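Local coordinates for protein Phosphoglucosamine/phosphogalactosamine mutase (Sulfolobus tokodaii, PDB 2F7L) that catalyses the interconversion of the 6- and 1-phosphates of glucosamine and galactosamine, a magnesium-dependent step toward UDP-N-acetylglucosamine and UDP-N-acetylgalactosamine, at residues G113-R118 / Q337-G342; G259-T264 / S288-E293; I278-T283 / A317-L322; T283-S288 / T305-V310; K374-L379 / G424-I429. One frame throughout, in Å; residues are numbered along the deposited sequence.

Contact 1 of 5, residues G113-R118 / Q337-G342; sequences GIEIRR and QYVRDG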
# COMPACT_ATOMS: atom_id res chain seq x y z
N GLY A 113 12.01 -7.89 -5.21
CA GLY A 113 11.69 -6.76 -4.36
C GLY A 113 10.20 -6.61 -4.11
O GLY A 113 9.77 -5.79 -3.31
N ILE A 114 9.41 -7.41 -4.80
CA ILE A 114 7.98 -7.38 -4.65
C ILE A 114 7.58 -8.57 -3.76
O ILE A 114 8.33 -9.51 -3.62
CB ILE A 114 7.31 -7.53 -6.02
CG1 ILE A 114 8.05 -6.65 -7.03
CG2 ILE A 114 5.83 -7.13 -5.95
CD1 ILE A 114 7.54 -6.75 -8.44
N GLU A 115 6.41 -8.52 -3.15
CA GLU A 115 5.96 -9.65 -2.35
C GLU A 115 5.80 -10.85 -3.30
O GLU A 115 5.55 -10.68 -4.50
CB GLU A 115 4.63 -9.32 -1.70
CG GLU A 115 4.12 -7.97 -2.14
CD GLU A 115 4.37 -6.88 -1.12
OE1 GLU A 115 4.25 -5.69 -1.49
OE2 GLU A 115 4.65 -7.22 0.06
N ILE A 116 5.93 -12.05 -2.76
CA ILE A 116 5.82 -13.25 -3.58
C ILE A 116 4.47 -13.37 -4.26
O ILE A 116 3.45 -12.96 -3.71
CB ILE A 116 6.10 -14.54 -2.74
CG1 ILE A 116 5.20 -14.56 -1.49
CG2 ILE A 116 7.58 -14.60 -2.34
CD1 ILE A 116 5.24 -15.84 -0.69
N ARG A 117 4.48 -13.92 -5.48
CA ARG A 117 3.27 -14.14 -6.25
C ARG A 117 2.43 -15.17 -5.51
O ARG A 117 2.94 -15.88 -4.64
CB ARG A 117 3.63 -14.67 -7.63
CG ARG A 117 4.15 -13.62 -8.59
CD ARG A 117 4.88 -14.25 -9.76
NE ARG A 117 5.29 -13.24 -10.74
CZ ARG A 117 4.44 -12.51 -11.46
NH1 ARG A 117 3.13 -12.69 -11.30
NH2 ARG A 117 4.88 -11.62 -12.34
N ARG A 118 1.14 -15.25 -5.84
CA ARG A 118 0.24 -16.19 -5.16
C ARG A 118 0.59 -17.66 -5.32
O ARG A 118 0.50 -18.45 -4.38
CB ARG A 118 -1.20 -15.91 -5.57
CG ARG A 118 -1.59 -14.44 -5.39
CD ARG A 118 -1.03 -13.82 -4.08
NE ARG A 118 -1.53 -12.45 -3.83
CZ ARG A 118 -1.22 -11.38 -4.58
NH1 ARG A 118 -0.40 -11.51 -5.62
NH2 ARG A 118 -1.75 -10.19 -4.29
N GLN A 337 10.92 1.75 -7.77
CA GLN A 337 10.52 0.36 -7.59
C GLN A 337 9.04 0.16 -7.89
O GLN A 337 8.27 1.13 -7.95
CB GLN A 337 10.87 -0.15 -6.18
CG GLN A 337 10.39 0.62 -4.99
CD GLN A 337 10.93 0.00 -3.72
OE1 GLN A 337 11.47 -1.10 -3.74
NE2 GLN A 337 10.77 0.69 -2.60
N TYR A 338 8.65 -1.09 -8.12
CA TYR A 338 7.28 -1.43 -8.45
C TYR A 338 6.29 -1.43 -7.30
O TYR A 338 5.08 -1.43 -7.53
CB TYR A 338 7.23 -2.79 -9.15
CG TYR A 338 7.87 -2.76 -10.51
CD1 TYR A 338 7.32 -2.01 -11.57
CD2 TYR A 338 9.07 -3.44 -10.74
CE1 TYR A 338 7.96 -1.92 -12.78
CE2 TYR A 338 9.71 -3.36 -11.95
CZ TYR A 338 9.16 -2.61 -12.95
OH TYR A 338 9.84 -2.53 -14.12
N VAL A 339 6.80 -1.44 -6.07
CA VAL A 339 5.92 -1.46 -4.90
C VAL A 339 5.47 -0.08 -4.44
O VAL A 339 6.02 0.93 -4.85
CB VAL A 339 6.61 -2.20 -3.69
CG1 VAL A 339 6.81 -3.69 -4.02
CG2 VAL A 339 7.93 -1.52 -3.32
N ARG A 340 4.44 -0.06 -3.59
CA ARG A 340 3.93 1.19 -3.03
C ARG A 340 5.02 1.74 -2.14
O ARG A 340 5.53 1.02 -1.29
CB ARG A 340 2.72 0.91 -2.16
CG ARG A 340 1.95 -0.29 -2.56
CD ARG A 340 0.86 -0.49 -1.59
NE ARG A 340 1.18 -1.53 -0.63
CZ ARG A 340 0.36 -1.89 0.36
NH1 ARG A 340 -0.82 -1.27 0.49
NH2 ARG A 340 0.71 -2.86 1.18
N ASP A 341 5.35 3.02 -2.30
CA ASP A 341 6.42 3.64 -1.53
C ASP A 341 6.04 5.04 -1.05
O ASP A 341 6.16 6.01 -1.80
CB ASP A 341 7.67 3.67 -2.41
CG ASP A 341 8.92 4.03 -1.65
OD1 ASP A 341 8.90 5.03 -0.89
OD2 ASP A 341 9.93 3.32 -1.81
N GLY A 342 5.60 5.15 0.20
CA GLY A 342 5.18 6.44 0.75
C GLY A 342 6.16 7.61 0.70
O GLY A 342 5.79 8.74 0.36

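Contact 2 of 5, residues G259-T264 / S288-E293; sequences GDRSGT and SSLVEE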
# COMPACT_ATOMS: atom_id res chain seq x y z
N GLY A 259 -6.28 8.68 -1.54
CA GLY A 259 -5.25 8.02 -2.31
C GLY A 259 -5.32 8.09 -3.81
O GLY A 259 -4.29 8.15 -4.47
N ASP A 260 -6.53 8.04 -4.38
CA ASP A 260 -6.67 8.10 -5.83
C ASP A 260 -6.60 9.54 -6.38
O ASP A 260 -6.30 9.75 -7.56
CB ASP A 260 -7.96 7.39 -6.26
CG ASP A 260 -9.18 7.80 -5.43
OD1 ASP A 260 -10.29 7.33 -5.74
OD2 ASP A 260 -9.03 8.59 -4.48
N ARG A 261 -6.87 10.54 -5.53
CA ARG A 261 -6.79 11.93 -5.98
C ARG A 261 -5.30 12.24 -6.20
O ARG A 261 -4.90 12.79 -7.23
CB ARG A 261 -7.35 12.88 -4.92
CG ARG A 261 -8.76 12.59 -4.43
CD ARG A 261 -9.70 12.69 -5.56
NE ARG A 261 -11.10 12.53 -5.18
CZ ARG A 261 -11.62 11.42 -4.66
NH1 ARG A 261 -10.86 10.37 -4.43
NH2 ARG A 261 -12.92 11.36 -4.43
N SER A 262 -4.48 11.88 -5.22
CA SER A 262 -3.05 12.12 -5.30
C SER A 262 -2.36 11.09 -6.19
O SER A 262 -1.26 11.33 -6.69
CB SER A 262 -2.41 12.13 -3.91
OG SER A 262 -2.67 10.93 -3.22
N GLY A 263 -3.01 9.95 -6.40
CA GLY A 263 -2.43 8.93 -7.23
C GLY A 263 -2.50 9.42 -8.65
O GLY A 263 -1.61 9.17 -9.47
N THR A 264 -3.58 10.14 -8.94
CA THR A 264 -3.83 10.70 -10.27
C THR A 264 -2.83 11.83 -10.59
O THR A 264 -2.23 11.85 -11.66
CB THR A 264 -5.30 11.24 -10.35
OG1 THR A 264 -6.21 10.13 -10.37
CG2 THR A 264 -5.50 12.08 -11.60
N SER A 288 -11.58 6.06 -8.06
CA SER A 288 -12.57 6.93 -8.69
C SER A 288 -12.33 7.02 -10.17
O SER A 288 -11.18 7.02 -10.59
CB SER A 288 -12.49 8.33 -8.10
OG SER A 288 -13.14 9.27 -8.95
N SER A 289 -13.39 7.11 -10.97
CA SER A 289 -13.26 7.20 -12.43
C SER A 289 -12.64 8.55 -12.81
O SER A 289 -12.18 8.76 -13.93
CB SER A 289 -14.62 7.02 -13.12
OG SER A 289 -15.55 7.99 -12.69
N LEU A 290 -12.64 9.45 -11.84
CA LEU A 290 -12.03 10.77 -11.98
C LEU A 290 -10.64 10.62 -12.63
O LEU A 290 -10.19 11.46 -13.41
CB LEU A 290 -11.94 11.38 -10.58
CG LEU A 290 -10.85 12.28 -10.00
CD1 LEU A 290 -11.17 12.39 -8.52
CD2 LEU A 290 -9.44 11.71 -10.16
N VAL A 291 -9.96 9.53 -12.29
CA VAL A 291 -8.64 9.24 -12.82
C VAL A 291 -8.66 9.24 -14.36
O VAL A 291 -7.76 9.81 -15.00
CB VAL A 291 -8.11 7.88 -12.29
CG1 VAL A 291 -9.05 6.76 -12.69
CG2 VAL A 291 -6.69 7.60 -12.82
N GLU A 292 -9.67 8.62 -14.96
CA GLU A 292 -9.76 8.59 -16.42
C GLU A 292 -9.97 9.98 -16.97
O GLU A 292 -9.33 10.39 -17.94
CB GLU A 292 -10.92 7.73 -16.90
CG GLU A 292 -10.70 6.25 -16.79
CD GLU A 292 -11.80 5.48 -17.50
OE1 GLU A 292 -12.99 5.84 -17.34
OE2 GLU A 292 -11.46 4.51 -18.21
N GLU A 293 -10.89 10.70 -16.35
CA GLU A 293 -11.20 12.04 -16.78
C GLU A 293 -9.96 12.90 -16.89
O GLU A 293 -9.70 13.51 -17.93
CB GLU A 293 -12.17 12.67 -15.80
CG GLU A 293 -12.92 13.88 -16.32
CD GLU A 293 -14.10 14.22 -15.43
OE1 GLU A 293 -14.70 13.28 -14.87
OE2 GLU A 293 -14.42 15.43 -15.30

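Contact 3 of 5, residues I278-T283 / A317-L322; sequences IKKIVT and ADENAL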
# COMPACT_ATOMS: atom_id res chain seq x y z
N ILE A 278 5.58 4.45 -21.87
CA ILE A 278 4.20 4.18 -22.26
C ILE A 278 3.15 4.87 -21.38
O ILE A 278 2.84 4.39 -20.29
CB ILE A 278 3.90 2.66 -22.20
CG1 ILE A 278 5.21 1.85 -22.25
CG2 ILE A 278 2.94 2.31 -23.31
CD1 ILE A 278 6.12 2.14 -23.42
N LYS A 279 2.61 6.00 -21.86
CA LYS A 279 1.57 6.72 -21.11
C LYS A 279 0.53 5.63 -20.83
O LYS A 279 -0.16 5.15 -21.74
CB LYS A 279 0.94 7.84 -21.95
CG LYS A 279 1.92 8.73 -22.74
CD LYS A 279 2.84 9.54 -21.84
CE LYS A 279 3.76 10.43 -22.67
NZ LYS A 279 4.82 11.01 -21.80
N LYS A 280 0.44 5.25 -19.57
CA LYS A 280 -0.47 4.21 -19.16
C LYS A 280 -0.16 3.84 -17.71
O LYS A 280 1.01 3.62 -17.36
CB LYS A 280 -0.24 2.99 -20.03
CG LYS A 280 -1.05 1.79 -19.64
CD LYS A 280 -0.41 0.52 -20.18
CE LYS A 280 0.46 0.82 -21.39
NZ LYS A 280 -0.25 1.70 -22.37
N ILE A 281 -1.20 3.77 -16.90
CA ILE A 281 -1.06 3.43 -15.50
C ILE A 281 -2.06 2.35 -15.12
O ILE A 281 -3.02 2.11 -15.84
CB ILE A 281 -1.26 4.70 -14.63
CG1 ILE A 281 -2.70 5.22 -14.74
CG2 ILE A 281 -0.27 5.79 -15.08
CD1 ILE A 281 -3.69 4.49 -13.89
N VAL A 282 -1.81 1.68 -13.99
CA VAL A 282 -2.67 0.61 -13.48
C VAL A 282 -3.33 1.09 -12.20
O VAL A 282 -2.73 1.85 -11.45
CB VAL A 282 -1.84 -0.65 -13.14
CG1 VAL A 282 -2.73 -1.75 -12.58
CG2 VAL A 282 -1.11 -1.13 -14.36
N THR A 283 -4.56 0.68 -11.95
CA THR A 283 -5.23 1.04 -10.69
C THR A 283 -6.39 0.09 -10.43
O THR A 283 -6.91 -0.55 -11.35
CB THR A 283 -5.72 2.50 -10.67
OG1 THR A 283 -5.79 2.93 -9.30
CG2 THR A 283 -7.11 2.62 -11.28
N ALA A 317 4.76 -3.91 -13.35
CA ALA A 317 5.98 -4.48 -13.91
C ALA A 317 5.63 -5.23 -15.22
O ALA A 317 6.07 -4.84 -16.30
CB ALA A 317 6.66 -5.42 -12.91
N ASP A 318 4.83 -6.30 -15.10
CA ASP A 318 4.40 -7.12 -16.23
C ASP A 318 3.94 -6.38 -17.49
O ASP A 318 3.98 -6.94 -18.60
CB ASP A 318 3.29 -8.06 -15.79
CG ASP A 318 3.81 -9.29 -15.09
OD1 ASP A 318 4.79 -9.18 -14.32
OD2 ASP A 318 3.24 -10.39 -15.30
N GLU A 319 3.48 -5.13 -17.36
CA GLU A 319 3.04 -4.41 -18.54
C GLU A 319 3.81 -3.12 -18.72
O GLU A 319 3.36 -2.16 -19.37
CB GLU A 319 1.50 -4.19 -18.50
CG GLU A 319 0.96 -3.00 -17.71
CD GLU A 319 -0.58 -2.87 -17.86
OE1 GLU A 319 -1.32 -3.78 -17.44
OE2 GLU A 319 -1.04 -1.84 -18.42
N ASN A 320 5.01 -3.11 -18.15
CA ASN A 320 5.90 -1.97 -18.26
C ASN A 320 5.13 -0.67 -18.24
O ASN A 320 5.31 0.18 -19.10
CB ASN A 320 6.67 -2.10 -19.56
CG ASN A 320 7.76 -1.08 -19.69
OD1 ASN A 320 8.74 -1.09 -18.93
ND2 ASN A 320 7.62 -0.18 -20.67
N ALA A 321 4.26 -0.53 -17.25
CA ALA A 321 3.42 0.66 -17.13
C ALA A 321 4.18 1.90 -16.63
O ALA A 321 5.32 1.81 -16.19
CB ALA A 321 2.25 0.36 -16.20
N LEU A 322 3.52 3.05 -16.71
CA LEU A 322 4.14 4.28 -16.26
C LEU A 322 4.21 4.28 -14.75
O LEU A 322 5.24 4.59 -14.18
CB LEU A 322 3.34 5.50 -16.74
CG LEU A 322 3.92 6.87 -16.39
CD1 LEU A 322 5.21 7.09 -17.18
CD2 LEU A 322 2.90 7.97 -16.69

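Contact 4 of 5, residues T283-S288 / T305-V310; sequences TAVSSS and TKVGSV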
# COMPACT_ATOMS: atom_id res chain seq x y z
N THR A 283 -4.56 0.68 -11.95
CA THR A 283 -5.23 1.04 -10.69
C THR A 283 -6.39 0.09 -10.43
O THR A 283 -6.91 -0.55 -11.35
CB THR A 283 -5.72 2.50 -10.67
OG1 THR A 283 -5.79 2.93 -9.30
CG2 THR A 283 -7.11 2.62 -11.28
N ALA A 284 -6.78 -0.03 -9.17
CA ALA A 284 -7.87 -0.92 -8.82
C ALA A 284 -9.24 -0.28 -9.00
O ALA A 284 -9.43 0.94 -8.85
CB ALA A 284 -7.70 -1.44 -7.41
N VAL A 285 -10.20 -1.13 -9.31
CA VAL A 285 -11.59 -0.73 -9.52
C VAL A 285 -12.17 0.02 -8.33
O VAL A 285 -13.29 0.51 -8.40
CB VAL A 285 -12.45 -1.97 -9.83
CG1 VAL A 285 -12.16 -2.46 -11.26
CG2 VAL A 285 -12.14 -3.09 -8.83
N SER A 286 -11.41 0.11 -7.24
CA SER A 286 -11.83 0.82 -6.04
C SER A 286 -11.53 2.32 -6.22
O SER A 286 -11.98 3.17 -5.45
CB SER A 286 -11.08 0.27 -4.82
OG SER A 286 -9.67 0.19 -5.05
N SER A 287 -10.76 2.63 -7.26
CA SER A 287 -10.38 4.00 -7.60
C SER A 287 -11.49 4.76 -8.34
O SER A 287 -12.25 4.18 -9.14
CB SER A 287 -9.12 3.99 -8.48
OG SER A 287 -7.94 3.93 -7.70
N SER A 288 -11.58 6.06 -8.06
CA SER A 288 -12.57 6.93 -8.69
C SER A 288 -12.33 7.02 -10.17
O SER A 288 -11.18 7.02 -10.59
CB SER A 288 -12.49 8.33 -8.10
OG SER A 288 -13.14 9.27 -8.95
N THR A 305 -7.93 -2.80 -12.69
CA THR A 305 -7.58 -4.14 -12.25
C THR A 305 -8.20 -4.53 -10.91
O THR A 305 -8.92 -3.74 -10.31
CB THR A 305 -6.02 -4.29 -12.20
OG1 THR A 305 -5.67 -5.64 -11.90
CG2 THR A 305 -5.42 -3.37 -11.16
N LYS A 306 -7.94 -5.75 -10.45
CA LYS A 306 -8.46 -6.24 -9.18
C LYS A 306 -7.93 -5.38 -8.05
O LYS A 306 -6.99 -4.59 -8.22
CB LYS A 306 -8.02 -7.69 -8.93
CG LYS A 306 -8.43 -8.66 -10.01
CD LYS A 306 -7.81 -10.07 -9.87
CE LYS A 306 -8.03 -10.97 -11.17
NZ LYS A 306 -7.13 -10.66 -12.38
N VAL A 307 -8.56 -5.54 -6.89
CA VAL A 307 -8.16 -4.84 -5.68
C VAL A 307 -6.98 -5.64 -5.12
O VAL A 307 -7.04 -6.87 -5.02
CB VAL A 307 -9.30 -4.84 -4.64
CG1 VAL A 307 -8.77 -4.41 -3.28
CG2 VAL A 307 -10.43 -3.94 -5.11
N GLY A 308 -5.90 -4.94 -4.75
CA GLY A 308 -4.72 -5.60 -4.21
C GLY A 308 -3.41 -4.98 -4.68
O GLY A 308 -3.15 -4.93 -5.90
N SER A 309 -2.59 -4.53 -3.73
CA SER A 309 -1.31 -3.90 -4.02
C SER A 309 -0.22 -4.80 -4.60
O SER A 309 0.48 -4.40 -5.54
CB SER A 309 -0.77 -3.22 -2.76
OG SER A 309 -1.58 -2.12 -2.42
N VAL A 310 -0.05 -5.99 -4.04
CA VAL A 310 0.96 -6.92 -4.53
C VAL A 310 0.68 -7.17 -6.02
O VAL A 310 1.57 -7.01 -6.86
CB VAL A 310 0.90 -8.28 -3.78
CG1 VAL A 310 2.04 -9.17 -4.24
CG2 VAL A 310 0.95 -8.06 -2.27

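Contact 5 of 5, residues K374-L379 / G424-I429; sequences KTKVDL and GTEPII. With SO4 (sulfate ion), chain C.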
# COMPACT_ATOMS: atom_id res chain seq x y z
N LYS A 374 -20.75 5.38 0.46
CA LYS A 374 -20.41 3.96 0.54
C LYS A 374 -21.35 3.28 1.53
O LYS A 374 -22.12 3.96 2.19
CB LYS A 374 -18.95 3.81 1.02
CG LYS A 374 -18.83 3.70 2.54
CD LYS A 374 -17.71 4.54 3.14
CE LYS A 374 -16.35 3.99 2.82
NZ LYS A 374 -16.19 3.98 1.36
N THR A 375 -21.27 1.95 1.63
CA THR A 375 -22.10 1.15 2.55
C THR A 375 -21.77 -0.34 2.53
O THR A 375 -21.15 -0.84 1.59
CB THR A 375 -23.61 1.29 2.23
OG1 THR A 375 -24.03 2.63 2.54
CG2 THR A 375 -24.45 0.33 3.07
N LYS A 376 -22.17 -1.03 3.59
CA LYS A 376 -21.96 -2.47 3.69
C LYS A 376 -23.33 -3.11 3.86
O LYS A 376 -24.16 -2.59 4.59
CB LYS A 376 -21.07 -2.81 4.90
CG LYS A 376 -19.79 -1.97 5.01
CD LYS A 376 -18.59 -2.72 5.63
CE LYS A 376 -18.63 -2.80 7.15
NZ LYS A 376 -17.58 -3.70 7.73
N VAL A 377 -23.59 -4.20 3.16
CA VAL A 377 -24.87 -4.89 3.32
C VAL A 377 -24.60 -6.39 3.38
O VAL A 377 -23.84 -6.93 2.57
CB VAL A 377 -25.91 -4.53 2.21
CG1 VAL A 377 -25.20 -3.87 1.05
CG2 VAL A 377 -26.68 -5.77 1.76
N ASP A 378 -25.19 -7.03 4.38
CA ASP A 378 -25.00 -8.45 4.61
C ASP A 378 -25.48 -9.27 3.45
O ASP A 378 -26.41 -8.88 2.75
CB ASP A 378 -25.73 -8.93 5.85
CG ASP A 378 -25.18 -8.34 7.14
OD1 ASP A 378 -25.53 -8.88 8.21
OD2 ASP A 378 -24.43 -7.34 7.10
N LEU A 379 -24.83 -10.41 3.26
CA LEU A 379 -25.21 -11.29 2.19
C LEU A 379 -26.19 -12.26 2.81
O LEU A 379 -25.83 -13.06 3.66
CB LEU A 379 -23.99 -12.04 1.65
CG LEU A 379 -24.05 -12.36 0.16
CD1 LEU A 379 -22.83 -13.16 -0.25
CD2 LEU A 379 -25.30 -13.13 -0.17
N GLY A 424 -14.07 -10.29 1.42
CA GLY A 424 -13.45 -11.60 1.56
C GLY A 424 -13.20 -11.92 3.02
O GLY A 424 -12.83 -13.03 3.38
N THR A 425 -13.44 -10.92 3.86
CA THR A 425 -13.23 -11.00 5.29
C THR A 425 -14.53 -11.11 6.09
O THR A 425 -14.57 -11.72 7.14
CB THR A 425 -12.45 -9.76 5.76
OG1 THR A 425 -11.05 -10.07 5.76
CG2 THR A 425 -12.91 -9.27 7.16
N GLU A 426 -15.58 -10.49 5.57
CA GLU A 426 -16.87 -10.50 6.23
C GLU A 426 -17.94 -11.01 5.26
O GLU A 426 -17.78 -10.91 4.04
CB GLU A 426 -17.20 -9.09 6.68
CG GLU A 426 -16.22 -8.53 7.69
CD GLU A 426 -16.21 -7.02 7.69
OE1 GLU A 426 -15.69 -6.43 6.71
OE2 GLU A 426 -16.73 -6.42 8.66
N PRO A 427 -19.04 -11.57 5.78
CA PRO A 427 -20.12 -12.08 4.92
C PRO A 427 -20.92 -10.87 4.51
O PRO A 427 -22.10 -10.75 4.80
CB PRO A 427 -20.89 -12.99 5.86
CG PRO A 427 -20.79 -12.24 7.17
CD PRO A 427 -19.36 -11.75 7.21
N ILE A 428 -20.26 -9.97 3.79
CA ILE A 428 -20.86 -8.70 3.39
C ILE A 428 -20.50 -8.20 2.00
O ILE A 428 -19.43 -8.51 1.49
CB ILE A 428 -20.44 -7.64 4.44
CG1 ILE A 428 -21.59 -7.40 5.40
CG2 ILE A 428 -19.85 -6.38 3.78
CD1 ILE A 428 -21.18 -7.47 6.86
N ILE A 429 -21.40 -7.43 1.39
CA ILE A 429 -21.11 -6.84 0.08
C ILE A 429 -20.96 -5.34 0.30
O ILE A 429 -21.85 -4.69 0.86
CB ILE A 429 -22.24 -7.08 -0.95
CG1 ILE A 429 -22.18 -8.51 -1.46
CG2 ILE A 429 -22.11 -6.11 -2.10
CD1 ILE A 429 -23.13 -9.41 -0.77
S SO4 C . -11.49 -7.51 1.45
O1 SO4 C . -10.83 -8.80 0.97
O2 SO4 C . -11.55 -7.53 2.98
O3 SO4 C . -10.64 -6.44 1.07
O4 SO4 C . -12.84 -7.63 1.05

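Contact 1 of 5, residues G113-R118 / Q337-G342
Ile-114 and Val-339 meet branch to branch, and following the isoleucine outward shows how two loops fit together. Its CB lies 4.4 Å from Val-339 CG1. The CG2 branch comes slightly nearer, 4.1 Å from the same methyl, the two side chains sliding past each other in opposite directions. On the other branch, CG1 stands beside the backbone N (chi1 -43°) and the chain runs on extended, which carries CD1 to 4.0 Å from Tyr-338 CB, while the phenol leads away. Val-339 CG1 is the common partner: it also rests 3.7 Å from Gly-113 O and 4.1 Å from Glu-115 OE1. No hydrogen bond crosses here; the contact is a largely apolar seam between the first and third alpha/beta/alpha domains of the phosphohexose mutase fold. The seam borders the probable magnesium site, with the Glu-115 side chain about 6 Å from that of Asp-245. Arg-340, its guanidinium paired with Asp-245 and Asp-8, packs on Ser-97, unphosphorylated here and probably the site of the phosphoserine intermediate. Within the second loop, Gln-337 NE2 donates in its amide plane to the anti lone pair of Asp-341 OD2 at 2.9 Å, while Asp-341 OD1 caps helix 342-356 through Met-344 N.

Contact 2 of 5, residues G259-T264 / S288-E293
Asp-260 reaches across to Ser-288 from the first turn of helix 259-272. Its CG sits between the backbone N and the carbonyl carbon (chi1 47°), and OD1 accepts from Ser-288 N at 2.9 Å through the anti lone pair, with a fairly straight 159° at the hydrogen. OD2 lies in plane at the edge of the Arg-261 guanidinium in a salt bridge to NH1, so the two oxygens serve different partners and the carboxylate's rotation is fixed. An asparagine here would probably weaken that arrangement, leaving Arg-261 without its adjacent charge mate. Arg-261 then bends at chi2 so that its CD and NE lie against Leu-290 CD1, the two side chains crossing at about a right angle. One turn on, Thr-264 OG1 donates to Asp-260 O at 2.8 Å, and Thr-264 N donates to the same carbonyl. OG1 also packs against Leu-290 CD2, 3.6 Å away, and Val-291 CB at 3.5 Å. Ser-288 OG, meanwhile, accepts from Leu-290 N and is bonded to Glu-434 of the C-terminal domain. Thr-264 and Val-291 both touch Phe-325 of strand 323-326, placing both helices on one face of the sheet in the alpha/beta/alpha sandwich of the third domain.

Contact 3 of 5, residues I278-T283 / A317-L322
The return from helix 309-318 to the central sheet of the third alpha/beta/alpha domain is made here, where Leu-322 bonds to Lys-280. The helix ends in a Schellman motif: Asn-320, with positive phi, lets its own N bond to Ala-317 O and Ala-321 N to Val-316 O, and the chain then swings across the strand. Leu-322 N donates to Lys-280 O at 2.7 Å, approaching nearly along the C=O axis (177°). The side chains around this bond sort onto the two faces of the sheet. Val-282 CG2 touches Ala-321 CB at 4.1 Å on the side of helix 309-318, whereas Ile-281 CG2 meets Leu-322 CB at 4.0 Å on the side of helix 259-272. Glu-319 projects over the strand, extended beyond CG, with CD 3.9 Å from Val-282 CG2. Its OE1 is paired with Lys-315, one helical turn back. An alanine in place of Glu-319 would probably leave Lys-315 without its acidic mate and open a gap beside Val-282. OE2 lies alongside the aliphatic part of Lys-280, whose bends at chi3 and chi4 leave NZ 5.4 Å from that OE2; nearby Asp-303 would probably raise the negative potential there. At the outer end, Asn-320 ND2 comes within 3.5 Å of Ile-278 CG1, the side chains crossing at about a right angle. The contact thus closes the helix-to-strand connection of the beta-alpha-beta crossover formed by strand 301-305, helix 309-318 and strand 323-326, with strand 280-284 lying between its two parallel strands.

Contact 4 of 5, residues T283-S288 / T305-V310
Two neighbouring parallel strands of the third alpha/beta/alpha domain finish side by side here, Ala-284 pairing with Thr-305 at the carboxyl ends of strands 280-284 and 301-305. The single bridge has a CA to CA distance of 4.7 Å between Ala-284 and Thr-305. Thr-305 N gives a weak, bent bond to Thr-283 O, while Thr-305 O receives the better one, from Val-285 N at 3.1 Å and 154°. The same oxygen also takes a CA-H contact from Ala-284 CA at 3.4 Å. With OG1 turned beside the carbonyl carbon (chi1 -174°), the CG2 methyl of Thr-305 lies over Thr-283 O. Beyond the bridge the first chain folds into a type I beta turn from Ala-284 to Ser-287, closed by Ser-287 N to Ala-284 O at 2.7 Å. Ser-287 OG then donates back to Thr-283 OG1, which itself holds Phe-325 O. Outside the turn, Val-307 CG2 is the common apolar partner: Val-285 CG2 meets it at 4.2 Å, crossing at about a right angle, and Ser-286 OG stands equally far. Strand 280-284 continues to the capped start of helix 290-296, and strand 301-305 to helix 309-318, whose N-cap is Gly-308, while Leu-419 and Arg-421 of strand 416-422 in the C-terminal domain touch Val-285 and Val-307.

Contact 5 of 5, residues K374-L379 / G424-I429
Val-377 O accepts from Ile-429 N at 2.8 Å with an almost perfectly straight N-H (179°), and Ile-428 CA adds a CA-H contact to the same oxygen. The reverse bond, Val-377 N to Ile-429 O at 2.9 Å, completes an antiparallel hydrogen-bonded pair; in both, the donor is tilted from the carbonyl plane. Next along is the non-hydrogen-bonded pair Asp-378 with Ile-428, and beyond it Leu-379 N bonds at 3.2 Å to Pro-427 O from above that carbonyl's plane. Val-377 and Ile-429 turn to the sheet face covered by Val-452 of helix 438-452, and Ile-429, its CG1 beside the backbone N (chi1 -76°), lays CD1 against Leu-379 CG. Lys-376, bent at chi2 and chi3, crosses Glu-426 at about a right angle and forms a salt bridge from NZ to OE2 at 3.0 Å, weak as a hydrogen bond. Ahead of the strand, Gly-424 N donates to sulfate O4 at 3.0 Å, with Arg-430 NH1 a second donor to the ion. The sulfate is probably from the crystallisation liquor, but its place beside the Ser-Gly-Thr-Glu-Pro sequence, held by a backbone N-H and an arginine, is consistent with the phosphate-binding loop of the C-terminal domain in phosphohexose mutases.

Overall arrangement
Contacts 2, 3 and 4 all lie in the third alpha/beta/alpha domain, gathered round strand 280-284: contacts 3 and 4 share Thr-283, while contacts 2 and 4 share Ser-288. Contact 1 joins this domain to the first, reaching contact 3 through the salt bridge of Arg-117 with Asp-318 and contact 4 where Arg-340 packs on Ser-309 and Glu-115 on Val-310. Contact 5 stands apart in the C-terminal domain, its nearest atoms about 8 Å from contact 4. Its sulfate, about 5 Å from the Val-307 side chain of contact 4, lies between the two domains. Val-307 itself is about 12 Å from the Ser-97 side chain, consistent with one shared active-site cleft.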